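Long-range contacts in ANGPTL4 C-terminal chain (PDB 6U1U), which is the fibrinogen-like C-terminal domain of a secreted protein that inactivates lipoprotein lipase, so regulating triglyceride clearance, and restrains endothelial cell proliferation and migration: residues A[140-145]-A[164-169]; A[171-176]-A[194-199]; A[15-20]-A[27-32]; A[89-94]-A[209-214]. All blocks are in the same frame, centred on the assembly; numbering follows the deposited sequence.

Interaction 1 of 4, residues A[140-145]-A[164-169]. With PLM (palmitic acid), chain B.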
# COMPACT_ATOMS: atom_id res chain seq x y z
N VAL A 140 7.55 6.66 -8.41
CA VAL A 140 6.96 7.49 -7.36
C VAL A 140 7.55 7.04 -6.03
O VAL A 140 7.30 5.92 -5.59
CB VAL A 140 5.43 7.38 -7.32
CG1 VAL A 140 4.87 8.31 -6.27
CG2 VAL A 140 4.79 7.74 -8.70
N PRO A 141 8.31 7.88 -5.33
CA PRO A 141 8.86 7.46 -4.03
C PRO A 141 7.80 7.42 -2.95
O PRO A 141 6.77 8.09 -3.01
CB PRO A 141 9.91 8.55 -3.72
CG PRO A 141 9.38 9.76 -4.40
CD PRO A 141 8.73 9.25 -5.70
N PHE A 142 8.09 6.63 -1.92
CA PHE A 142 7.28 6.66 -0.71
C PHE A 142 7.65 7.87 0.13
O PHE A 142 8.82 8.23 0.22
CB PHE A 142 7.54 5.39 0.10
CG PHE A 142 6.45 5.06 1.07
CD1 PHE A 142 5.31 4.39 0.61
CD2 PHE A 142 6.55 5.41 2.42
CE1 PHE A 142 4.29 4.06 1.49
CE2 PHE A 142 5.54 5.09 3.32
CZ PHE A 142 4.41 4.40 2.87
N SER A 143 6.66 8.47 0.81
CA SER A 143 6.95 9.64 1.66
C SER A 143 6.22 9.54 2.99
O SER A 143 5.08 9.08 3.06
CB SER A 143 6.53 10.98 0.98
OG SER A 143 7.36 11.25 -0.14
N THR A 144 6.88 10.02 4.06
CA THR A 144 6.30 10.17 5.38
C THR A 144 6.56 11.61 5.82
O THR A 144 7.30 12.34 5.16
CB THR A 144 6.94 9.21 6.41
OG1 THR A 144 8.37 9.43 6.42
CG2 THR A 144 6.67 7.75 6.00
N TRP A 145 5.98 12.02 6.95
CA TRP A 145 6.08 13.44 7.30
C TRP A 145 7.53 13.85 7.54
O TRP A 145 7.92 14.99 7.23
CB TRP A 145 5.20 13.76 8.51
CG TRP A 145 5.62 13.14 9.78
CD1 TRP A 145 5.14 12.00 10.33
CD2 TRP A 145 6.63 13.63 10.68
NE1 TRP A 145 5.78 11.74 11.52
CE2 TRP A 145 6.70 12.73 11.76
CE3 TRP A 145 7.46 14.75 10.68
CZ2 TRP A 145 7.57 12.91 12.84
CZ3 TRP A 145 8.34 14.92 11.76
CH2 TRP A 145 8.38 14.00 12.82
N GLY A 164 1.76 7.52 5.61
CA GLY A 164 2.84 7.38 4.65
C GLY A 164 2.29 6.78 3.36
O GLY A 164 1.43 5.91 3.40
N TRP A 165 2.76 7.30 2.24
CA TRP A 165 2.16 6.87 0.97
C TRP A 165 3.08 7.20 -0.19
O TRP A 165 4.02 7.98 -0.06
CB TRP A 165 0.79 7.54 0.74
CG TRP A 165 -0.08 6.89 -0.31
CD1 TRP A 165 -0.54 7.46 -1.48
CD2 TRP A 165 -0.64 5.58 -0.27
NE1 TRP A 165 -1.35 6.58 -2.16
CE2 TRP A 165 -1.42 5.41 -1.44
CE3 TRP A 165 -0.54 4.52 0.65
CZ2 TRP A 165 -2.10 4.22 -1.74
CZ3 TRP A 165 -1.25 3.33 0.39
CH2 TRP A 165 -2.01 3.18 -0.80
N TRP A 166 2.75 6.61 -1.35
CA TRP A 166 3.38 6.96 -2.62
C TRP A 166 2.61 8.14 -3.18
O TRP A 166 1.72 8.00 -4.02
CB TRP A 166 3.34 5.77 -3.58
CG TRP A 166 4.16 4.59 -3.13
CD1 TRP A 166 5.51 4.42 -3.26
CD2 TRP A 166 3.66 3.39 -2.52
NE1 TRP A 166 5.89 3.18 -2.75
CE2 TRP A 166 4.76 2.54 -2.29
CE3 TRP A 166 2.38 2.98 -2.11
CZ2 TRP A 166 4.64 1.29 -1.67
CZ3 TRP A 166 2.25 1.74 -1.49
CH2 TRP A 166 3.37 0.91 -1.27
N PHE A 167 2.93 9.32 -2.66
CA PHE A 167 2.19 10.53 -3.02
C PHE A 167 2.68 11.02 -4.40
O PHE A 167 3.50 11.93 -4.52
CB PHE A 167 2.38 11.59 -1.93
CG PHE A 167 1.73 11.27 -0.58
CD1 PHE A 167 0.35 11.23 -0.41
CD2 PHE A 167 2.51 11.07 0.55
CE1 PHE A 167 -0.20 10.98 0.82
CE2 PHE A 167 1.96 10.81 1.81
CZ PHE A 167 0.60 10.77 1.94
N GLY A 168 2.19 10.40 -5.47
CA GLY A 168 2.56 10.87 -6.81
C GLY A 168 2.01 12.26 -7.12
O GLY A 168 2.65 13.06 -7.82
N THR A 169 0.80 12.54 -6.69
CA THR A 169 0.31 13.86 -6.39
C THR A 169 -0.14 13.81 -4.93
O THR A 169 -0.04 12.78 -4.26
CB THR A 169 -0.86 14.23 -7.31
OG1 THR A 169 -1.96 13.36 -7.02
CG2 THR A 169 -0.44 14.08 -8.77
C1 PLM B . -4.09 12.53 -9.72
O1 PLM B . -4.08 13.35 -8.77
O2 PLM B . -5.12 12.08 -10.22
C2 PLM B . -2.75 12.13 -10.32
C3 PLM B . -2.58 10.75 -10.90
C4 PLM B . -1.17 10.22 -10.69
C5 PLM B . -1.03 8.72 -10.66
C6 PLM B . 0.13 8.20 -9.84
C7 PLM B . -0.08 6.83 -9.26
C8 PLM B . 0.74 6.47 -8.04
C9 PLM B . 0.02 6.72 -6.76
CA PLM B . 0.06 5.62 -5.79
CB PLM B . -0.69 4.40 -6.15
CC PLM B . -0.28 3.24 -5.33
CD PLM B . -1.20 2.10 -5.36
CE PLM B . -1.64 1.76 -6.74
CF PLM B . -0.98 0.60 -7.37
CG PLM B . -0.12 0.98 -8.52
O HOH W 1 5.98 10.47 -2.45

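Interaction 2 of 4, residues A[171-176]-A[194-199]. With PLM (palmitic acid), chain B.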
# COMPACT_ATOMS: atom_id res chain seq x y z
N SER A 171 -3.24 14.24 -4.39
CA SER A 171 -4.67 14.20 -4.67
C SER A 171 -5.17 12.89 -5.27
O SER A 171 -6.36 12.82 -5.62
CB SER A 171 -5.05 15.34 -5.63
OG SER A 171 -4.90 16.59 -4.99
N HIS A 172 -4.32 11.88 -5.44
CA HIS A 172 -4.74 10.65 -6.11
C HIS A 172 -5.35 9.64 -5.14
O HIS A 172 -6.45 9.12 -5.35
CB HIS A 172 -3.55 9.99 -6.83
CG HIS A 172 -3.88 8.66 -7.42
ND1 HIS A 172 -3.76 7.47 -6.73
CD2 HIS A 172 -4.38 8.33 -8.64
CE1 HIS A 172 -4.17 6.47 -7.49
NE2 HIS A 172 -4.53 6.97 -8.67
N SER A 173 -4.62 9.36 -4.06
CA SER A 173 -5.01 8.34 -3.10
C SER A 173 -4.14 8.46 -1.87
O SER A 173 -3.07 9.07 -1.90
CB SER A 173 -4.86 6.93 -3.64
OG SER A 173 -3.51 6.78 -4.11
N ASN A 174 -4.61 7.83 -0.79
CA ASN A 174 -3.83 7.64 0.42
C ASN A 174 -4.58 6.62 1.25
O ASN A 174 -5.55 6.97 1.95
CB ASN A 174 -3.65 8.94 1.21
CG ASN A 174 -2.89 8.71 2.48
OD1 ASN A 174 -2.34 7.62 2.66
ND2 ASN A 174 -2.84 9.73 3.38
N LEU A 175 -4.21 5.34 1.16
CA LEU A 175 -4.94 4.38 1.96
C LEU A 175 -4.41 4.30 3.39
O LEU A 175 -4.94 3.54 4.21
CB LEU A 175 -4.89 3.00 1.29
CG LEU A 175 -5.46 3.02 -0.14
CD1 LEU A 175 -5.48 1.60 -0.69
CD2 LEU A 175 -6.86 3.61 -0.14
N ASN A 176 -3.40 5.10 3.71
CA ASN A 176 -2.78 5.12 5.03
C ASN A 176 -3.12 6.41 5.79
O ASN A 176 -2.42 6.78 6.74
CB ASN A 176 -1.26 4.94 4.90
CG ASN A 176 -0.87 3.53 4.52
OD1 ASN A 176 -1.64 2.59 4.72
ND2 ASN A 176 0.34 3.36 3.95
N ILE A 194 -8.68 8.42 4.43
CA ILE A 194 -8.38 7.22 3.64
C ILE A 194 -9.17 7.34 2.35
O ILE A 194 -10.39 7.16 2.35
CB ILE A 194 -8.78 5.96 4.41
CG1 ILE A 194 -8.02 5.90 5.72
CG2 ILE A 194 -8.53 4.68 3.60
CD1 ILE A 194 -8.52 4.76 6.59
N PHE A 195 -8.50 7.65 1.24
CA PHE A 195 -9.27 7.93 0.04
C PHE A 195 -8.62 7.29 -1.18
O PHE A 195 -7.42 7.03 -1.22
CB PHE A 195 -9.43 9.45 -0.18
CG PHE A 195 -8.18 10.16 -0.62
CD1 PHE A 195 -7.21 10.55 0.31
CD2 PHE A 195 -7.97 10.46 -1.97
CE1 PHE A 195 -6.06 11.22 -0.13
CE2 PHE A 195 -6.83 11.15 -2.40
CZ PHE A 195 -5.89 11.52 -1.48
N TRP A 196 -9.42 7.11 -2.22
CA TRP A 196 -9.00 6.67 -3.58
C TRP A 196 -9.89 7.52 -4.51
O TRP A 196 -11.02 7.19 -4.67
CB TRP A 196 -9.20 5.18 -3.79
CG TRP A 196 -8.59 4.66 -5.05
CD1 TRP A 196 -9.14 4.62 -6.28
CD2 TRP A 196 -7.30 4.05 -5.18
NE1 TRP A 196 -8.29 4.06 -7.18
CE2 TRP A 196 -7.15 3.71 -6.54
CE3 TRP A 196 -6.27 3.78 -4.29
CZ2 TRP A 196 -6.01 3.09 -7.01
CZ3 TRP A 196 -5.14 3.17 -4.76
CH2 TRP A 196 -5.01 2.85 -6.10
N LYS A 197 -9.32 8.54 -5.10
CA LYS A 197 -10.13 9.61 -5.69
C LYS A 197 -11.05 9.09 -6.78
O LYS A 197 -12.25 9.39 -6.78
CB LYS A 197 -9.23 10.72 -6.23
CG LYS A 197 -10.05 11.88 -6.90
CD LYS A 197 -9.17 13.07 -7.16
CE LYS A 197 -8.32 12.84 -8.41
NZ LYS A 197 -7.18 13.82 -8.52
N THR A 198 -10.54 8.23 -7.65
CA THR A 198 -11.31 7.80 -8.82
C THR A 198 -12.42 6.80 -8.52
O THR A 198 -13.22 6.51 -9.42
CB THR A 198 -10.39 7.20 -9.88
OG1 THR A 198 -9.61 6.15 -9.31
CG2 THR A 198 -9.46 8.25 -10.42
N TRP A 199 -12.53 6.26 -7.30
CA TRP A 199 -13.69 5.44 -6.97
C TRP A 199 -14.77 6.30 -6.31
O TRP A 199 -15.78 6.63 -6.94
CB TRP A 199 -13.29 4.23 -6.11
CG TRP A 199 -14.43 3.25 -5.95
CD1 TRP A 199 -15.31 2.86 -6.93
CD2 TRP A 199 -14.81 2.55 -4.76
NE1 TRP A 199 -16.22 1.97 -6.41
CE2 TRP A 199 -15.94 1.76 -5.08
CE3 TRP A 199 -14.32 2.53 -3.44
CZ2 TRP A 199 -16.56 0.93 -4.16
CZ3 TRP A 199 -14.96 1.70 -2.51
CH2 TRP A 199 -16.07 0.92 -2.87
C1 PLM B . -4.09 12.53 -9.72
O1 PLM B . -4.08 13.35 -8.77
O2 PLM B . -5.12 12.08 -10.22
C2 PLM B . -2.75 12.13 -10.32
C3 PLM B . -2.58 10.75 -10.90
C4 PLM B . -1.17 10.22 -10.69
C5 PLM B . -1.03 8.72 -10.66
C6 PLM B . 0.13 8.20 -9.84
C7 PLM B . -0.08 6.83 -9.26
C8 PLM B . 0.74 6.47 -8.04
C9 PLM B . 0.02 6.72 -6.76
CA PLM B . 0.06 5.62 -5.79
CB PLM B . -0.69 4.40 -6.15
CC PLM B . -0.28 3.24 -5.33
CD PLM B . -1.20 2.10 -5.36
CE PLM B . -1.64 1.76 -6.74
CF PLM B . -0.98 0.60 -7.37
CG PLM B . -0.12 0.98 -8.52
O HOH W 2 -7.65 7.65 -7.70
O HOH W 3 -7.02 5.68 -10.16

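Interaction 3 of 4, residues A[15-20]-A[27-32]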
# COMPACT_ATOMS: atom_id res chain seq x y z
N SER A 15 -5.67 -19.30 4.59
CA SER A 15 -5.30 -17.91 4.80
C SER A 15 -5.04 -17.67 6.29
O SER A 15 -5.82 -18.08 7.16
CB SER A 15 -6.42 -16.98 4.30
OG SER A 15 -6.65 -17.17 2.90
N GLY A 16 -3.95 -16.96 6.57
CA GLY A 16 -3.57 -16.73 7.96
C GLY A 16 -2.09 -16.38 8.03
O GLY A 16 -1.47 -16.03 7.02
N LEU A 17 -1.52 -16.54 9.23
CA LEU A 17 -0.14 -16.14 9.49
C LEU A 17 0.81 -17.31 9.28
O LEU A 17 0.58 -18.40 9.84
CB LEU A 17 -0.02 -15.64 10.92
CG LEU A 17 -0.70 -14.31 11.24
CD1 LEU A 17 -0.75 -14.10 12.78
CD2 LEU A 17 0.14 -13.19 10.67
N PHE A 18 1.85 -17.09 8.50
CA PHE A 18 2.84 -18.11 8.14
C PHE A 18 4.24 -17.53 8.13
O PHE A 18 4.45 -16.38 7.73
CB PHE A 18 2.59 -18.71 6.75
CG PHE A 18 1.29 -19.44 6.64
CD1 PHE A 18 1.22 -20.79 6.94
CD2 PHE A 18 0.13 -18.77 6.26
CE1 PHE A 18 0.02 -21.49 6.85
CE2 PHE A 18 -1.09 -19.47 6.17
CZ PHE A 18 -1.15 -20.82 6.47
N GLU A 19 5.22 -18.36 8.51
CA GLU A 19 6.62 -17.96 8.45
C GLU A 19 7.14 -18.08 7.01
O GLU A 19 6.93 -19.10 6.35
CB GLU A 19 7.46 -18.85 9.38
CG GLU A 19 6.94 -18.94 10.80
CD GLU A 19 7.55 -20.13 11.60
OE1 GLU A 19 8.77 -20.37 11.49
OE2 GLU A 19 6.80 -20.83 12.32
N ILE A 20 7.81 -17.03 6.52
CA ILE A 20 8.49 -17.07 5.23
C ILE A 20 9.90 -16.56 5.46
O ILE A 20 10.24 -16.03 6.53
CB ILE A 20 7.81 -16.22 4.13
CG1 ILE A 20 7.74 -14.74 4.57
CG2 ILE A 20 6.41 -16.77 3.80
CD1 ILE A 20 7.47 -13.76 3.43
N PRO A 27 13.88 -14.75 8.80
CA PRO A 27 12.49 -15.22 8.67
C PRO A 27 11.54 -14.23 9.33
O PRO A 27 11.91 -13.55 10.29
CB PRO A 27 12.48 -16.57 9.42
CG PRO A 27 13.96 -16.83 9.81
CD PRO A 27 14.61 -15.47 9.87
N PHE A 28 10.31 -14.14 8.81
CA PHE A 28 9.32 -13.30 9.49
C PHE A 28 7.93 -13.80 9.17
O PHE A 28 7.72 -14.51 8.19
CB PHE A 28 9.45 -11.79 9.16
CG PHE A 28 9.36 -11.44 7.65
CD1 PHE A 28 8.13 -11.08 7.07
CD2 PHE A 28 10.49 -11.42 6.86
CE1 PHE A 28 8.09 -10.72 5.68
CE2 PHE A 28 10.46 -11.07 5.51
CZ PHE A 28 9.24 -10.73 4.91
N LEU A 29 6.98 -13.42 10.01
CA LEU A 29 5.62 -13.92 9.91
C LEU A 29 4.81 -13.00 9.01
O LEU A 29 4.77 -11.80 9.27
CB LEU A 29 5.03 -13.99 11.32
CG LEU A 29 3.81 -14.87 11.60
CD1 LEU A 29 4.16 -16.38 11.48
CD2 LEU A 29 3.25 -14.53 12.98
N VAL A 30 4.14 -13.55 7.99
CA VAL A 30 3.33 -12.73 7.09
C VAL A 30 1.90 -13.24 7.09
O VAL A 30 1.61 -14.37 7.49
CB VAL A 30 3.86 -12.71 5.64
CG1 VAL A 30 5.15 -11.93 5.56
CG2 VAL A 30 4.02 -14.15 5.04
N ASN A 31 0.99 -12.39 6.61
CA ASN A 31 -0.41 -12.76 6.42
C ASN A 31 -0.57 -13.21 4.98
O ASN A 31 -0.41 -12.39 4.08
CB ASN A 31 -1.33 -11.56 6.66
CG ASN A 31 -1.27 -11.04 8.08
OD1 ASN A 31 -0.27 -10.38 8.48
ND2 ASN A 31 -2.33 -11.29 8.84
N CYS A 32 -0.94 -14.47 4.76
CA CYS A 32 -1.10 -14.99 3.40
C CYS A 32 -2.58 -15.12 3.10
O CYS A 32 -3.37 -15.49 3.98
CB CYS A 32 -0.49 -16.38 3.21
SG CYS A 32 1.30 -16.44 3.38

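Interaction 4 of 4, residues A[89-94]-A[209-214]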
# COMPACT_ATOMS: atom_id res chain seq x y z
N LEU A 89 0.05 -6.06 -7.75
CA LEU A 89 -0.38 -5.32 -6.55
C LEU A 89 -1.90 -5.24 -6.57
O LEU A 89 -2.40 -4.65 -7.44
CB LEU A 89 0.23 -3.92 -6.55
CG LEU A 89 -0.18 -3.01 -5.40
CD1 LEU A 89 0.12 -3.65 -4.07
CD2 LEU A 89 0.55 -1.69 -5.48
N ALA A 90 -2.57 -5.91 -5.66
CA ALA A 90 -4.02 -5.86 -5.56
C ALA A 90 -4.43 -4.81 -4.53
O ALA A 90 -3.86 -4.75 -3.44
CB ALA A 90 -4.56 -7.24 -5.15
N VAL A 91 -5.42 -3.98 -4.88
CA VAL A 91 -5.88 -2.92 -4.00
C VAL A 91 -7.37 -3.14 -3.83
O VAL A 91 -8.10 -3.18 -4.83
CB VAL A 91 -5.59 -1.53 -4.59
CG1 VAL A 91 -6.24 -0.44 -3.72
CG2 VAL A 91 -4.06 -1.29 -4.70
N GLN A 92 -7.82 -3.34 -2.59
CA GLN A 92 -9.22 -3.67 -2.34
C GLN A 92 -9.81 -2.62 -1.42
O GLN A 92 -9.24 -2.32 -0.36
CB GLN A 92 -9.35 -5.06 -1.75
CG GLN A 92 -8.57 -6.04 -2.67
CD GLN A 92 -8.69 -7.51 -2.37
OE1 GLN A 92 -8.95 -7.94 -1.24
NE2 GLN A 92 -8.44 -8.32 -3.41
N LEU A 93 -10.95 -2.05 -1.83
CA LEU A 93 -11.56 -0.91 -1.16
C LEU A 93 -13.00 -1.23 -0.80
O LEU A 93 -13.69 -1.93 -1.54
CB LEU A 93 -11.55 0.35 -2.06
CG LEU A 93 -10.25 0.64 -2.83
CD1 LEU A 93 -10.43 1.77 -3.87
CD2 LEU A 93 -9.12 1.00 -1.84
N ARG A 94 -13.46 -0.71 0.35
CA ARG A 94 -14.84 -0.94 0.79
C ARG A 94 -15.44 0.38 1.22
O ARG A 94 -14.79 1.17 1.92
CB ARG A 94 -14.90 -1.97 1.94
CG ARG A 94 -16.33 -2.34 2.36
CD ARG A 94 -16.33 -3.18 3.64
NE ARG A 94 -15.42 -4.33 3.56
CZ ARG A 94 -14.83 -4.90 4.61
NH1 ARG A 94 -15.03 -4.42 5.84
NH2 ARG A 94 -14.02 -5.95 4.43
N THR A 209 -9.71 -1.18 3.76
CA THR A 209 -8.78 -1.31 2.66
C THR A 209 -7.96 -2.58 2.87
O THR A 209 -7.68 -2.96 4.01
CB THR A 209 -7.80 -0.10 2.54
OG1 THR A 209 -6.95 -0.04 3.71
CG2 THR A 209 -8.55 1.23 2.45
N THR A 210 -7.54 -3.21 1.77
CA THR A 210 -6.55 -4.27 1.82
C THR A 210 -5.64 -4.11 0.62
O THR A 210 -6.14 -3.88 -0.49
CB THR A 210 -7.17 -5.68 1.75
OG1 THR A 210 -8.26 -5.77 2.67
CG2 THR A 210 -6.14 -6.73 2.13
N MET A 211 -4.34 -4.24 0.83
CA MET A 211 -3.39 -4.28 -0.29
C MET A 211 -2.62 -5.59 -0.25
O MET A 211 -2.19 -6.02 0.84
CB MET A 211 -2.39 -3.10 -0.21
CG MET A 211 -3.10 -1.75 -0.12
SD MET A 211 -1.93 -0.40 0.14
CE MET A 211 -1.20 -0.43 -1.48
N LEU A 212 -2.49 -6.25 -1.40
CA LEU A 212 -1.82 -7.54 -1.45
C LEU A 212 -0.82 -7.54 -2.59
O LEU A 212 -1.03 -6.86 -3.59
CB LEU A 212 -2.82 -8.68 -1.67
CG LEU A 212 -4.01 -8.67 -0.68
CD1 LEU A 212 -5.18 -7.92 -1.32
CD2 LEU A 212 -4.45 -10.13 -0.38
N ILE A 213 0.23 -8.35 -2.45
CA ILE A 213 1.25 -8.43 -3.50
C ILE A 213 1.51 -9.89 -3.85
O ILE A 213 1.43 -10.78 -3.00
CB ILE A 213 2.53 -7.69 -3.08
CG1 ILE A 213 3.43 -7.46 -4.29
CG2 ILE A 213 3.25 -8.41 -1.97
CD1 ILE A 213 4.01 -6.05 -4.31
N GLN A 214 1.81 -10.12 -5.13
CA GLN A 214 2.16 -11.46 -5.63
C GLN A 214 3.23 -11.26 -6.69
O GLN A 214 2.92 -10.84 -7.81
CB GLN A 214 0.96 -12.19 -6.21
CG GLN A 214 1.28 -13.59 -6.71
CD GLN A 214 0.07 -14.18 -7.37
OE1 GLN A 214 -0.23 -13.85 -8.52
NE2 GLN A 214 -0.69 -15.02 -6.64

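Interaction 1 of 4, residues A[140-145]-A[164-169]
With CG of Phe142 anti to the backbone N (chi1 -159°) and CG of Trp166 anti to its own carbonyl carbon (chi1 -66°), the phenyl ring turns its edge onto the face of the indole, a T-shaped pair with planes at 83°. CD1 of Phe142 does the touching, coming to 3.5 Å from CE2 of Trp166. At the tip of the phenyl ring, CZ of Phe142 lies 3.2 Å from C of Gly164, where glycine suits because it has no side chain to meet the ring. The indole N-H is satisfied elsewhere, by the backbone O of Tyr116. With an alanine here instead of Trp166, the edge of Phe142 would probably lose the flat surface it rests on, and the Tyr116 carbonyl its donor. A single antiparallel bridge joins the backbones: Ser143 N donates to Trp165 O (2.8 Å), and Trp165 N to Ser143 O (3.0 Å). Farther along, CG1 of Val140 packs tightly on CA of Gly168 at 3.5 Å. A water donates to Pro141 O at 2.6 Å and bonds Ser143 OG at 2.8 Å; that hydroxyl is also hydrogen-bonded to ND1 of His149. Thr169 OG1 donates to O1 of palmitic acid at 2.7 Å, while Trp165 and Trp166 touch the chain of the lipid. The two loops thus form part of the wall of the palmitic acid site in the fibrinogen C-terminal fold.

Interaction 2 of 4, residues A[171-176]-A[194-199]
Ser173 and Asn174 pair with Trp196 and Phe195 in a two-stranded antiparallel sheet of the fibrinogen C-terminal fold. Asn174 N donates to Phe195 O at 3.0 Å, Phe195 N donates back to Asn174 O, and Lys197 N extends the pairing to His172 O (2.9 Å). CG of Phe195 sits between its backbone N and carbonyl carbon (chi1 73°), a rotation that folds the ring back across the partner strand; one ring face lies over Ser173 CA and Asn174 N, and CE2 of Phe195 approaches Ser173 N to 3.3 Å. A serine in place of Phe195 would probably leave this backbone without its flat cover and Arg202 without its cation-pi partner. Asn174 is held at both amide ends: OD1 accepts from Asn176 N in an Asx turn, and ND2 bonds Ser162 O. The side chain of His172 runs alongside that of Trp196 (CG anti to the backbone N, chi1 -170°), pointing the same way, and turns the imidazole edge to the indole face, planes at 70°, with His172 CE1 3.9 Å from Trp196 CZ2. ND1 of His172 shares a 2.7 Å hydrogen bond with OG of Ser173, which limits rotation of the ring, and palmitic acid C7 lies over an imidazole face. NZ of Lys197, its chain bent at chi3, donates to O1 (3.1 Å) and O2 (3.2 Å) of the palmitic acid, and to Ser171 O from above the carbonyl plane at 3.2 Å.

Interaction 3 of 4, residues A[15-20]-A[27-32]
Ile20 crosses Val30 at about a right angle and reaches over the ring of Phe28, so that one branched residue serves two partners on the face of the hairpin lined by Phe18, Ile20, Phe28, Val30 and Cys32. Its CG1 stands between the backbone N and the carbonyl carbon (chi1 59°), which sends CD1 of Ile20 across to the other strand, 3.6 Å from CG1 of Val30 and 3.8 Å from CZ of Phe28. CG1 itself lies over a face of the Phe28 ring, toward its rim. Farther along this face, CD2 of Phe18 meets SG of Cys32 at 3.9 Å, a sulfur-aromatic contact in which the sulfur stands oblique to the ring. On the reverse face Leu17 and Leu29 cross at about a right angle, CB of the former 4.0 Å from CG of the latter. Leu17 also runs alongside Asn31, its CD2 3.6 Å from OD1, while ND2 of Asn31 is engaged by Pro67 O. On the same face the Glu19 side chain crosses Leu29 obliquely, its CG 3.8 Å from CD1 of the leucine, so the aliphatic part of this exposed acid packs against the leucine. Beneath the side chains, three hydrogen-bonded pairs, Gly16 with Cys32, Phe18 with Val30 and Ile20 with Phe28, hold the antiparallel strands. At the backbone angles of Gly16 a CB would jam against the carbonyl O of Ser15, which calls for glycine. The Cys32 sulfur is bonded to Cys4 of helix 4-9, and Leu7 of that helix touches Phe18, Ile20 and Cys32; helix 75-82 covers Phe28, and strand 38-46 continues the sheet beyond strand 28-35.

Interaction 4 of 4, residues A[89-94]-A[209-214]
Ala90 and Gln92 pair with Leu212 and Thr210 through four backbone hydrogen bonds, among them Ala90 N to Leu212 O and Gln92 N to Thr210 O, both 2.7 Å, in strand segments whose axes approach to 4.6 Å with N-to-C directions 165° apart. They are neighbours in the large antiparallel sheet of the fibrinogen C-terminal domain, each strand having a further partner: 87-94 also pairs with strand 100-109, and 208-215 with strand 38-46. One face carries Leu89, Val91, Leu93, Thr209 and Met211. Here the flexible side chain of Met211, bent at chi3, brings its CE to 4.3 Å from CD1 of Leu89 and 4.4 Å from CG2 of Val91, so one methyl group spans two residues of the other strand. Leu175 and Trp196 cover Val91 and Leu93 on this side, and Leu89 touches the bound palmitic acid, which accounts for the apolar residues. Thr209, the polar member of the row, has its OG1 hydrogen-bonded to Gln44 OE1 and turns its CG2 methyl toward Leu93. On the other face Ala90 and Leu212 are buried while Gln92 and Thr210, with their polar groups, are partly exposed. The small Ala90 lets Leu212 come in close, CB of the alanine 3.9 Å from CD1 of the leucine. CG of Gln92 is anti to the carbonyl carbon (chi1 -51°) and the chain is extended beyond it; it passes over Leu212 at about a right angle. The flat amide therefore rests on a methyl group, CD of Gln92 lying 3.7 Å from CD1 of Leu212.

How the interactions relate
Along the chain interaction 3 closes first; interaction 4 then joins strands 87-94 and 208-215 across more than a hundred residues, with interactions 1 and 2 following one another inside that loop. Interactions 3 and 4 belong to the same large sheet, their centres about 17 Å apart and not touching. Interactions 1 and 2, about 12 Å apart between centres, meet directly through Trp165 with Ser173 and Gly164 with Asn176. Both pack on interaction 4, through Met211 and through Leu93, Val91 and Thr209. Palmitic acid touches all three, so its site lies where the sheet meets the later loops, whereas the hairpin 15-20 with 27-32 stands on the opposite side of the domain from interactions 1 and 2.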